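PDB 3N4P: tripartite terminase subunit 3 from Human herpesvirus 5, which probably drives viral DNA into empty capsids as part of the tripartite terminase motor, and here appears as its C-terminal nuclease domain. Local coordinates for residues E41-L46 and S197-G202; L97-L102 and I222-E227; I45-T50 and S218-E223; Y64-P69 and I258-M263. One frame throughout, in Å; residues are numbered along the deposited sequence.

Contact 1: E41-L46 and S197-G202; sequences EEFDIL and SRFNSG. With MG (magnesium ion), chain G.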
# COMPACT_ATOMS: atom_id res chain seq x y z
N GLU B 41 11.19 2.10 0.16
CA GLU B 41 10.23 3.12 0.49
C GLU B 41 8.82 2.68 0.02
O GLU B 41 7.82 2.78 0.75
CB GLU B 41 10.70 4.41 -0.19
CG GLU B 41 10.21 5.59 0.41
CD GLU B 41 10.89 6.89 -0.06
OE1 GLU B 41 11.08 7.13 -1.32
OE2 GLU B 41 11.17 7.69 0.91
N GLU B 42 8.73 2.16 -1.19
CA GLU B 42 7.45 1.62 -1.66
C GLU B 42 6.94 0.38 -0.92
O GLU B 42 5.74 0.19 -0.74
CB GLU B 42 7.56 1.28 -3.15
CG GLU B 42 7.45 2.58 -4.00
CD GLU B 42 7.82 2.36 -5.46
OE1 GLU B 42 7.51 1.25 -6.00
OE2 GLU B 42 8.47 3.27 -6.04
N PHE B 43 7.84 -0.47 -0.46
CA PHE B 43 7.42 -1.56 0.36
C PHE B 43 6.80 -1.11 1.70
O PHE B 43 5.86 -1.73 2.23
CB PHE B 43 8.62 -2.49 0.49
CG PHE B 43 8.41 -3.73 1.35
CD1 PHE B 43 7.65 -4.80 0.91
CD2 PHE B 43 9.11 -3.88 2.52
CE1 PHE B 43 7.57 -6.01 1.68
CE2 PHE B 43 9.01 -5.03 3.31
CZ PHE B 43 8.25 -6.10 2.88
N ASP B 44 7.34 -0.04 2.27
CA ASP B 44 6.79 0.59 3.47
C ASP B 44 5.43 1.31 3.27
O ASP B 44 4.52 1.16 4.07
CB ASP B 44 7.76 1.68 3.94
CG ASP B 44 7.59 1.96 5.46
OD1 ASP B 44 6.88 1.16 6.13
OD2 ASP B 44 8.12 2.95 5.97
N ILE B 45 5.32 2.13 2.23
CA ILE B 45 4.15 2.99 2.10
C ILE B 45 3.06 2.46 1.18
O ILE B 45 1.93 2.99 1.18
CB ILE B 45 4.52 4.44 1.73
CG1 ILE B 45 5.14 4.52 0.32
CG2 ILE B 45 5.42 5.07 2.80
CD1 ILE B 45 5.68 5.95 -0.04
N LEU B 46 3.35 1.37 0.46
CA LEU B 46 2.34 0.79 -0.43
C LEU B 46 2.06 -0.68 -0.04
O LEU B 46 2.77 -1.62 -0.47
CB LEU B 46 2.68 0.98 -1.96
CG LEU B 46 2.33 2.35 -2.55
CD1 LEU B 46 3.03 2.59 -3.92
CD2 LEU B 46 0.78 2.58 -2.73
N SER B 197 16.46 -9.38 -6.57
CA SER B 197 16.05 -8.90 -7.88
C SER B 197 14.55 -8.62 -7.89
O SER B 197 14.14 -7.58 -8.42
CB SER B 197 16.46 -9.88 -8.98
OG SER B 197 15.71 -9.60 -10.15
N ARG B 198 13.73 -9.52 -7.34
CA ARG B 198 12.29 -9.27 -7.20
C ARG B 198 11.89 -8.06 -6.38
O ARG B 198 10.95 -7.35 -6.75
CB ARG B 198 11.51 -10.51 -6.63
CG ARG B 198 11.35 -11.56 -7.73
CD ARG B 198 10.85 -12.89 -7.17
NE ARG B 198 10.29 -13.74 -8.23
CZ ARG B 198 9.67 -14.92 -8.01
NH1 ARG B 198 9.54 -15.36 -6.79
NH2 ARG B 198 9.16 -15.64 -9.01
N PHE B 199 12.57 -7.86 -5.25
CA PHE B 199 12.31 -6.73 -4.37
C PHE B 199 12.59 -5.44 -5.13
O PHE B 199 11.73 -4.58 -5.25
CB PHE B 199 13.21 -6.83 -3.15
CG PHE B 199 12.82 -5.94 -2.07
CD1 PHE B 199 11.87 -6.34 -1.12
CD2 PHE B 199 13.38 -4.69 -1.96
CE1 PHE B 199 11.51 -5.50 -0.11
CE2 PHE B 199 12.99 -3.82 -0.92
CZ PHE B 199 12.06 -4.23 -0.01
N ASN B 200 13.79 -5.33 -5.71
CA ASN B 200 14.16 -4.15 -6.51
C ASN B 200 13.20 -3.87 -7.61
O ASN B 200 12.98 -2.70 -7.96
CB ASN B 200 15.58 -4.26 -7.07
CG ASN B 200 16.63 -3.88 -6.02
OD1 ASN B 200 16.28 -3.28 -5.03
ND2 ASN B 200 17.88 -4.27 -6.23
N SER B 201 12.59 -4.89 -8.18
CA SER B 201 11.64 -4.52 -9.21
C SER B 201 10.17 -4.45 -8.76
O SER B 201 9.28 -4.42 -9.62
CB SER B 201 11.86 -5.25 -10.56
OG SER B 201 11.98 -6.63 -10.40
N GLY B 202 9.91 -4.36 -7.45
CA GLY B 202 8.53 -4.15 -7.04
C GLY B 202 7.74 -5.44 -6.86
O GLY B 202 6.53 -5.41 -6.57
MG MG G . 8.81 3.07 8.37
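Phe199 meets Phe43 in a T-shaped (edge-to-face) pair that joins the end of helix 187-200 to helix 37-45. Ser197 starts the closing turn: its carbonyl O accepts both Ser201 N and Ser201 OG, from opposite faces of its plane, with OG 3.1 Å from Ser197 O. Phe199 then sends its ring across to the other helix, CG lying anti to the backbone N (chi1 -166°). Its CE1 stands 3.9 Å from Phe43 CG, offset toward the rim of the Phe43 face. The ring centroids of Phe43 and Phe199 are 5.2 Å apart and their planes are inclined at 65°. Gly202, with positive phi, is the C-prime residue of a Schellman motif, with Tyr203 N bonded to Arg198 O and Gly202 N to Phe199 O, that ends the helix. Ile222, Leu225 and Ile204 pack around Phe43. The segment 197-202 falls in the region experimentally required for UL56 interaction and DNA packaging. Asp44, the next residue after Phe43, binds magnesium through OD2, 2.5 Å from the ion, shared with Asn52 O of the second subunit. No hydrogen bond links the segments, so the contact probably rests on van der Waals packing of two buried rings, with a small electrostatic share from the edge-to-face arrangement.

Contact 2: L97-L102 and I222-E227; sequences LEHFFL and IEYLLE
Leu97 comes up against Ile222 and Leu225 through a single methyl group, CD1. It lies 4.1 Å from Ile222 CD1 and, almost equally near, 4.2 Å from Leu225 CD2, so both partners are met at their branch ends while the side chains cross at about a right angle. Leu257 and Val261 of helix 256-267 also pack on Leu97. The strand involved, 91-100, belongs to the mixed sheet of an RNase H-like nuclease fold, and helix 221-229 packs over one of its sides, with closest approach of the short axes 10.4 Å. Two residues further along, His99 supplies the polar half of the contact. Its CG is anti to the backbone N (chi1 -168°), and the ring meets Tyr224 rim to rim with planes at 52°. His99 ND1 and Tyr224 OH are 2.8 Å apart in a hydrogen bond, bent at 130°, in which either atom could be the donor. Each partner lies at the edge of the other's ring, near its plane. The His99 side chain is about 4 Å from that of Asp256, a predicted nuclease active-site residue. Finally Phe101 turns its ring end back along its own segment, CZ standing 3.6 Å above the plane of the His99 ring, toward the rim.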
# COMPACT_ATOMS: atom_id res chain seq x y z
N LEU B 97 4.41 -12.64 9.70
CA LEU B 97 5.82 -12.67 10.13
C LEU B 97 5.85 -12.97 11.61
O LEU B 97 5.00 -12.48 12.37
CB LEU B 97 6.58 -11.34 9.89
CG LEU B 97 6.69 -10.81 8.46
CD1 LEU B 97 7.02 -9.27 8.41
CD2 LEU B 97 7.69 -11.62 7.55
N GLU B 98 6.74 -13.85 12.02
CA GLU B 98 7.02 -14.01 13.43
C GLU B 98 8.50 -14.10 13.61
O GLU B 98 9.21 -14.68 12.78
CB GLU B 98 6.36 -15.25 14.01
CG GLU B 98 4.81 -15.32 13.88
CD GLU B 98 4.01 -14.24 14.65
OE1 GLU B 98 4.57 -13.39 15.39
OE2 GLU B 98 2.77 -14.23 14.50
N HIS B 99 8.96 -13.59 14.75
CA HIS B 99 10.33 -13.78 15.17
C HIS B 99 10.17 -14.14 16.62
O HIS B 99 9.96 -13.30 17.49
CB HIS B 99 11.14 -12.51 15.00
CG HIS B 99 12.62 -12.73 15.15
ND1 HIS B 99 13.54 -11.73 14.90
CD2 HIS B 99 13.33 -13.81 15.57
CE1 HIS B 99 14.76 -12.19 15.15
NE2 HIS B 99 14.66 -13.45 15.55
N PHE B 100 10.31 -15.42 16.90
CA PHE B 100 9.95 -15.91 18.23
C PHE B 100 11.15 -16.25 19.12
O PHE B 100 12.08 -16.90 18.67
CB PHE B 100 9.02 -17.10 18.07
CG PHE B 100 8.85 -17.92 19.35
CD1 PHE B 100 7.80 -17.66 20.21
CD2 PHE B 100 9.73 -18.94 19.66
CE1 PHE B 100 7.63 -18.43 21.41
CE2 PHE B 100 9.58 -19.68 20.85
CZ PHE B 100 8.52 -19.43 21.71
N PHE B 101 11.09 -15.79 20.38
CA PHE B 101 12.11 -16.00 21.42
C PHE B 101 11.41 -16.68 22.60
O PHE B 101 10.34 -16.24 23.04
CB PHE B 101 12.69 -14.69 21.97
CG PHE B 101 13.40 -13.86 20.93
CD1 PHE B 101 14.78 -13.90 20.83
CD2 PHE B 101 12.69 -13.04 20.07
CE1 PHE B 101 15.45 -13.16 19.86
CE2 PHE B 101 13.36 -12.30 19.08
CZ PHE B 101 14.73 -12.37 18.98
N LEU B 102 12.02 -17.73 23.13
CA LEU B 102 11.36 -18.51 24.17
C LEU B 102 11.00 -17.65 25.41
O LEU B 102 11.89 -17.12 26.09
CB LEU B 102 12.19 -19.73 24.58
CG LEU B 102 13.26 -20.33 23.66
CD1 LEU B 102 14.12 -21.33 24.45
CD2 LEU B 102 12.69 -20.95 22.37
N ILE B 222 6.80 -4.58 9.26
CA ILE B 222 7.47 -4.19 8.06
C ILE B 222 8.69 -3.26 8.27
O ILE B 222 9.72 -3.38 7.58
CB ILE B 222 6.47 -3.60 7.04
CG1 ILE B 222 5.42 -4.69 6.60
CG2 ILE B 222 7.25 -2.97 5.91
CD1 ILE B 222 6.09 -6.01 6.18
N GLU B 223 8.61 -2.34 9.23
CA GLU B 223 9.81 -1.50 9.59
C GLU B 223 10.94 -2.34 10.20
O GLU B 223 12.12 -2.20 9.85
CB GLU B 223 9.42 -0.35 10.53
CG GLU B 223 10.60 0.45 11.17
CD GLU B 223 10.24 1.94 11.52
OE1 GLU B 223 9.28 2.19 12.33
OE2 GLU B 223 10.96 2.86 11.02
N TYR B 224 10.56 -3.31 11.04
CA TYR B 224 11.47 -4.29 11.57
C TYR B 224 12.13 -5.14 10.46
O TYR B 224 13.34 -5.38 10.50
CB TYR B 224 10.68 -5.20 12.50
CG TYR B 224 11.51 -6.20 13.23
CD1 TYR B 224 11.47 -7.55 12.87
CD2 TYR B 224 12.34 -5.82 14.32
CE1 TYR B 224 12.24 -8.49 13.56
CE2 TYR B 224 13.12 -6.76 15.00
CZ TYR B 224 13.05 -8.09 14.63
OH TYR B 224 13.80 -9.01 15.33
N LEU B 225 11.32 -5.66 9.54
CA LEU B 225 11.77 -6.44 8.42
C LEU B 225 12.67 -5.56 7.48
O LEU B 225 13.70 -6.02 7.01
CB LEU B 225 10.57 -7.03 7.64
CG LEU B 225 10.94 -7.80 6.35
CD1 LEU B 225 11.57 -9.11 6.72
CD2 LEU B 225 9.73 -8.10 5.45
N LEU B 226 12.32 -4.30 7.26
CA LEU B 226 13.22 -3.41 6.52
C LEU B 226 14.61 -3.23 7.15
O LEU B 226 15.63 -3.11 6.42
CB LEU B 226 12.62 -2.05 6.40
CG LEU B 226 12.03 -1.47 5.10
CD1 LEU B 226 12.65 -2.04 3.75
CD2 LEU B 226 10.52 -1.43 5.04
N GLU B 227 14.69 -3.17 8.48
CA GLU B 227 16.00 -3.10 9.14
C GLU B 227 16.90 -4.28 8.73
O GLU B 227 18.09 -4.12 8.47
CB GLU B 227 15.88 -3.00 10.69
CG GLU B 227 15.79 -1.56 11.20
CD GLU B 227 14.74 -1.31 12.37
OE1 GLU B 227 14.18 -0.18 12.44
OE2 GLU B 227 14.48 -2.20 13.22

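Contact 3: I45-T50 and S218-E223; sequences ILRYST and SHDPIE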
# COMPACT_ATOMS: atom_id res chain seq x y z
N ILE B 45 5.32 2.13 2.23
CA ILE B 45 4.15 2.99 2.10
C ILE B 45 3.06 2.46 1.18
O ILE B 45 1.93 2.99 1.18
CB ILE B 45 4.52 4.44 1.73
CG1 ILE B 45 5.14 4.52 0.32
CG2 ILE B 45 5.42 5.07 2.80
CD1 ILE B 45 5.68 5.95 -0.04
N LEU B 46 3.35 1.37 0.46
CA LEU B 46 2.34 0.79 -0.43
C LEU B 46 2.06 -0.68 -0.04
O LEU B 46 2.77 -1.62 -0.47
CB LEU B 46 2.68 0.98 -1.96
CG LEU B 46 2.33 2.35 -2.55
CD1 LEU B 46 3.03 2.59 -3.92
CD2 LEU B 46 0.78 2.58 -2.73
N ARG B 47 1.04 -0.90 0.81
CA ARG B 47 0.70 -2.24 1.26
C ARG B 47 -0.70 -2.59 0.77
O ARG B 47 -1.55 -1.73 0.77
CB ARG B 47 0.75 -2.33 2.82
CG ARG B 47 2.04 -1.72 3.35
CD ARG B 47 2.14 -1.82 4.82
NE ARG B 47 3.30 -1.06 5.28
CZ ARG B 47 3.74 -1.10 6.54
NH1 ARG B 47 3.12 -1.87 7.43
NH2 ARG B 47 4.80 -0.37 6.92
N TYR B 48 -0.93 -3.85 0.39
CA TYR B 48 -2.22 -4.35 -0.10
C TYR B 48 -3.30 -4.54 1.01
O TYR B 48 -3.08 -5.21 2.02
CB TYR B 48 -1.96 -5.69 -0.80
CG TYR B 48 -1.55 -5.53 -2.23
CD1 TYR B 48 -0.27 -5.84 -2.66
CD2 TYR B 48 -2.46 -5.04 -3.17
CE1 TYR B 48 0.12 -5.63 -4.07
CE2 TYR B 48 -2.10 -4.86 -4.54
CZ TYR B 48 -0.81 -5.17 -4.96
OH TYR B 48 -0.47 -4.93 -6.28
N SER B 49 -4.47 -3.98 0.80
CA SER B 49 -5.58 -4.03 1.73
C SER B 49 -6.55 -5.00 1.13
O SER B 49 -7.59 -4.63 0.57
CB SER B 49 -6.27 -2.70 1.76
OG SER B 49 -5.78 -1.91 2.81
N THR B 50 -6.17 -6.26 1.22
CA THR B 50 -6.97 -7.38 0.83
C THR B 50 -8.44 -7.34 1.36
O THR B 50 -9.37 -7.78 0.68
CB THR B 50 -6.21 -8.59 1.43
OG1 THR B 50 -5.51 -9.28 0.37
CG2 THR B 50 -7.05 -9.44 2.16
N SER B 218 5.76 -4.39 19.59
CA SER B 218 7.01 -3.63 19.78
C SER B 218 7.43 -2.78 18.57
O SER B 218 8.16 -1.79 18.75
CB SER B 218 8.20 -4.60 20.05
OG SER B 218 7.80 -5.69 20.90
N HIS B 219 7.06 -3.20 17.36
CA HIS B 219 7.44 -2.49 16.14
C HIS B 219 6.37 -2.70 15.12
O HIS B 219 5.74 -3.75 15.10
CB HIS B 219 8.71 -3.07 15.46
CG HIS B 219 9.93 -2.96 16.29
ND1 HIS B 219 10.54 -4.06 16.86
CD2 HIS B 219 10.68 -1.88 16.63
CE1 HIS B 219 11.61 -3.68 17.54
NE2 HIS B 219 11.70 -2.36 17.45
N ASP B 220 6.21 -1.73 14.22
CA ASP B 220 5.66 -2.09 12.85
C ASP B 220 6.48 -3.24 12.23
O ASP B 220 7.69 -3.06 12.09
CB ASP B 220 5.64 -0.81 11.96
CG ASP B 220 5.31 -1.13 10.46
OD1 ASP B 220 4.71 -2.20 10.10
OD2 ASP B 220 5.68 -0.29 9.62
N PRO B 221 5.87 -4.43 11.93
CA PRO B 221 6.66 -5.58 11.45
C PRO B 221 7.41 -5.35 10.17
O PRO B 221 8.52 -5.91 9.97
CB PRO B 221 5.64 -6.71 11.21
CG PRO B 221 4.40 -6.36 12.17
CD PRO B 221 4.48 -4.80 12.35
N ILE B 222 6.80 -4.58 9.26
CA ILE B 222 7.47 -4.19 8.06
C ILE B 222 8.69 -3.26 8.27
O ILE B 222 9.72 -3.38 7.58
CB ILE B 222 6.47 -3.60 7.04
CG1 ILE B 222 5.42 -4.69 6.60
CG2 ILE B 222 7.25 -2.97 5.91
CD1 ILE B 222 6.09 -6.01 6.18
N GLU B 223 8.61 -2.34 9.23
CA GLU B 223 9.81 -1.50 9.59
C GLU B 223 10.94 -2.34 10.20
O GLU B 223 12.12 -2.20 9.85
CB GLU B 223 9.42 -0.35 10.53
CG GLU B 223 10.60 0.45 11.17
CD GLU B 223 10.24 1.94 11.52
OE1 GLU B 223 9.28 2.19 12.33
OE2 GLU B 223 10.96 2.86 11.02
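Arg47 and Asp220 form a two-pronged salt bridge, the polar core of this contact. The guanidinium approaches end-on with NH1 and NH2, each taking one carboxylate oxygen. Arg47 NH2 lies 2.8 Å from Asp220 OD2 in an almost straight bond (174°) that uses the syn lone pair. The second bond, Arg47 NH1 to Asp220 OD1, is longer at 3.1 Å and meets the oxygen on its syn side but tilted from the carboxylate plane. Both acceptors stay close to the guanidinium plane, and the two flat groups are only 24° from coplanar. The extended Arg47 chain, straight from CG to NE, is what carries the charge across from strand 46-48.

Asp220 is also the N-cap of helix 221-229: its OD1 takes Ile222 N at 3.3 Å, from above the carboxylate plane and from the face opposite Arg47 NH1. One oxygen thus serves two donors.

Apolar packing covers a face of the guanidinium. Ile222 CB sits 3.4 Å above its plane, toward the rim, and is 3.6 Å from Arg47 NH2.

Arg47 NH2 also makes a salt bridge to OD1 of the magnesium-bound Asp44. Bridging two aspartates, Arg47 probably eases the repulsion between their neighbouring negative charges, while the cap and the bidentate grip together fix the rotation of the Asp220 carboxylate.

Contact 4: Y64-P69 and I258-M263; sequences YVYLDP and IIAVIM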
# COMPACT_ATOMS: atom_id res chain seq x y z
N TYR B 64 2.16 -20.26 1.40
CA TYR B 64 3.47 -20.89 1.58
C TYR B 64 4.06 -20.38 2.89
O TYR B 64 4.13 -19.15 3.11
CB TYR B 64 4.40 -20.50 0.38
CG TYR B 64 3.89 -21.12 -0.89
CD1 TYR B 64 2.90 -20.49 -1.64
CD2 TYR B 64 4.30 -22.42 -1.28
CE1 TYR B 64 2.37 -21.10 -2.85
CE2 TYR B 64 3.78 -23.07 -2.49
CZ TYR B 64 2.80 -22.39 -3.25
OH TYR B 64 2.24 -22.99 -4.37
N VAL B 65 4.50 -21.26 3.77
CA VAL B 65 5.23 -20.77 4.94
C VAL B 65 6.61 -21.44 5.16
O VAL B 65 6.79 -22.60 4.87
CB VAL B 65 4.38 -20.84 6.33
CG1 VAL B 65 2.87 -21.14 6.19
CG2 VAL B 65 5.07 -21.62 7.34
N TYR B 66 7.53 -20.75 5.82
CA TYR B 66 8.81 -21.35 6.12
C TYR B 66 9.18 -20.96 7.50
O TYR B 66 9.03 -19.80 7.86
CB TYR B 66 9.84 -20.67 5.22
CG TYR B 66 11.25 -21.08 5.43
CD1 TYR B 66 11.78 -22.20 4.77
CD2 TYR B 66 12.11 -20.32 6.23
CE1 TYR B 66 13.14 -22.56 4.91
CE2 TYR B 66 13.45 -20.69 6.40
CZ TYR B 66 13.96 -21.80 5.74
OH TYR B 66 15.27 -22.16 5.88
N LEU B 67 9.81 -21.88 8.23
CA LEU B 67 10.42 -21.51 9.48
C LEU B 67 11.69 -22.27 9.70
O LEU B 67 11.87 -23.37 9.19
CB LEU B 67 9.47 -21.73 10.67
CG LEU B 67 9.04 -23.17 10.95
CD1 LEU B 67 8.72 -23.47 12.48
CD2 LEU B 67 7.81 -23.45 10.12
N ASP B 68 12.56 -21.68 10.50
CA ASP B 68 13.85 -22.29 10.86
C ASP B 68 13.95 -22.39 12.35
O ASP B 68 14.47 -21.47 13.00
CB ASP B 68 15.01 -21.42 10.33
CG ASP B 68 16.39 -21.95 10.78
OD1 ASP B 68 16.49 -23.01 11.46
OD2 ASP B 68 17.40 -21.30 10.44
N PRO B 69 13.46 -23.50 12.93
CA PRO B 69 13.44 -23.51 14.39
C PRO B 69 14.86 -23.43 14.93
O PRO B 69 15.77 -24.11 14.41
CB PRO B 69 12.78 -24.86 14.76
CG PRO B 69 12.82 -25.68 13.51
CD PRO B 69 12.91 -24.74 12.33
N ILE B 258 14.34 -12.15 7.70
CA ILE B 258 14.49 -11.93 6.29
C ILE B 258 14.73 -13.23 5.47
O ILE B 258 14.11 -13.41 4.45
CB ILE B 258 15.47 -10.75 5.94
CG1 ILE B 258 15.53 -10.45 4.44
CG2 ILE B 258 16.90 -11.08 6.34
CD1 ILE B 258 14.23 -9.92 3.81
N ILE B 259 15.61 -14.11 5.93
CA ILE B 259 15.82 -15.39 5.25
C ILE B 259 14.50 -16.14 5.18
O ILE B 259 14.19 -16.80 4.16
CB ILE B 259 16.76 -16.31 6.06
CG1 ILE B 259 18.20 -15.77 6.13
CG2 ILE B 259 16.84 -17.76 5.42
CD1 ILE B 259 19.00 -16.67 7.15
N ALA B 260 13.70 -16.10 6.27
CA ALA B 260 12.44 -16.80 6.19
C ALA B 260 11.55 -16.27 5.08
O ALA B 260 10.87 -17.04 4.41
CB ALA B 260 11.74 -16.80 7.49
N VAL B 261 11.53 -14.96 4.87
CA VAL B 261 10.76 -14.41 3.78
C VAL B 261 11.42 -14.83 2.44
O VAL B 261 10.77 -15.24 1.52
CB VAL B 261 10.74 -12.86 3.92
CG1 VAL B 261 10.21 -12.13 2.63
CG2 VAL B 261 9.98 -12.48 5.21
N ILE B 262 12.72 -14.69 2.33
CA ILE B 262 13.41 -15.09 1.11
C ILE B 262 13.03 -16.55 0.71
O ILE B 262 12.75 -16.82 -0.44
CB ILE B 262 14.93 -14.87 1.28
CG1 ILE B 262 15.20 -13.36 1.36
CG2 ILE B 262 15.74 -15.48 0.12
CD1 ILE B 262 16.61 -12.99 1.65
N MET B 263 12.91 -17.45 1.68
CA MET B 263 12.71 -18.85 1.38
C MET B 263 11.25 -19.16 1.13
O MET B 263 10.93 -19.90 0.21
CB MET B 263 13.28 -19.72 2.50
CG MET B 263 14.73 -19.61 2.68
SD MET B 263 15.73 -19.97 1.15
CE MET B 263 17.26 -19.32 1.82
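This is a buried contact without hydrogen bonds, made mainly by apolar groups, between a sheet strand and a helix: near the centre of the domain Tyr66 of strand 62-67 packs against helix 256-267, one ring face under Met263. The closest backbone pair is Tyr66 with Ala260, whose CA atoms are 5.8 Å apart, a tight approach permitted by the small alanine. Tyr66 CD2 reaches 3.5 Å from Ala260 CA and 3.8 Å from Ala260 CB. The other partner is Met263, which makes a CH-pi contact: its CB stands 3.6 Å from the Tyr66 ring centroid, only 8° off the ring normal, so it is nearly centred over one face. Met263 CG follows the ring outward, 3.8 Å from Tyr66 CZ, because the methionine and tyrosine chains run side by side in the same direction. Tyr66 CG lies anti to the backbone N (chi1 176°), which brings the ring out over the helix. Its hydroxyl is buried with no polar partner in the model. Two residues after Tyr66, Asp68 binds magnesium with Glu139 and is a predicted nuclease residue, so this packing lies beside the metal site. Strand 62-67 is hydrogen-bonded between strands 80-88 and 133-138; helix 256-267 in turn touches helix 187-200 through Ile262 and Met263.

In the fold
From the N terminus, helix 37-45 opens contact 1, closed by residues 197-202, and strand 46-48 straight after it opens contact 3, closed at 218-223; both start from shared residues and lie beside the second subunit. Strand 62-67 then opens contact 4, the widest loop, closed by helix 256-267. Contact 2, from strand 91-100 to helix 221-229, nests inside that loop. Contacts 1 and 3 each cross contact 4, contact 1 also crosses contact 2, and contacts 2 and 3 end on the same helix 221-229. Phe43 packs on Leu225 and Leu97 on Val261, so the N-terminal helix, helix 221-229, helix 256-267 and the central sheet join up.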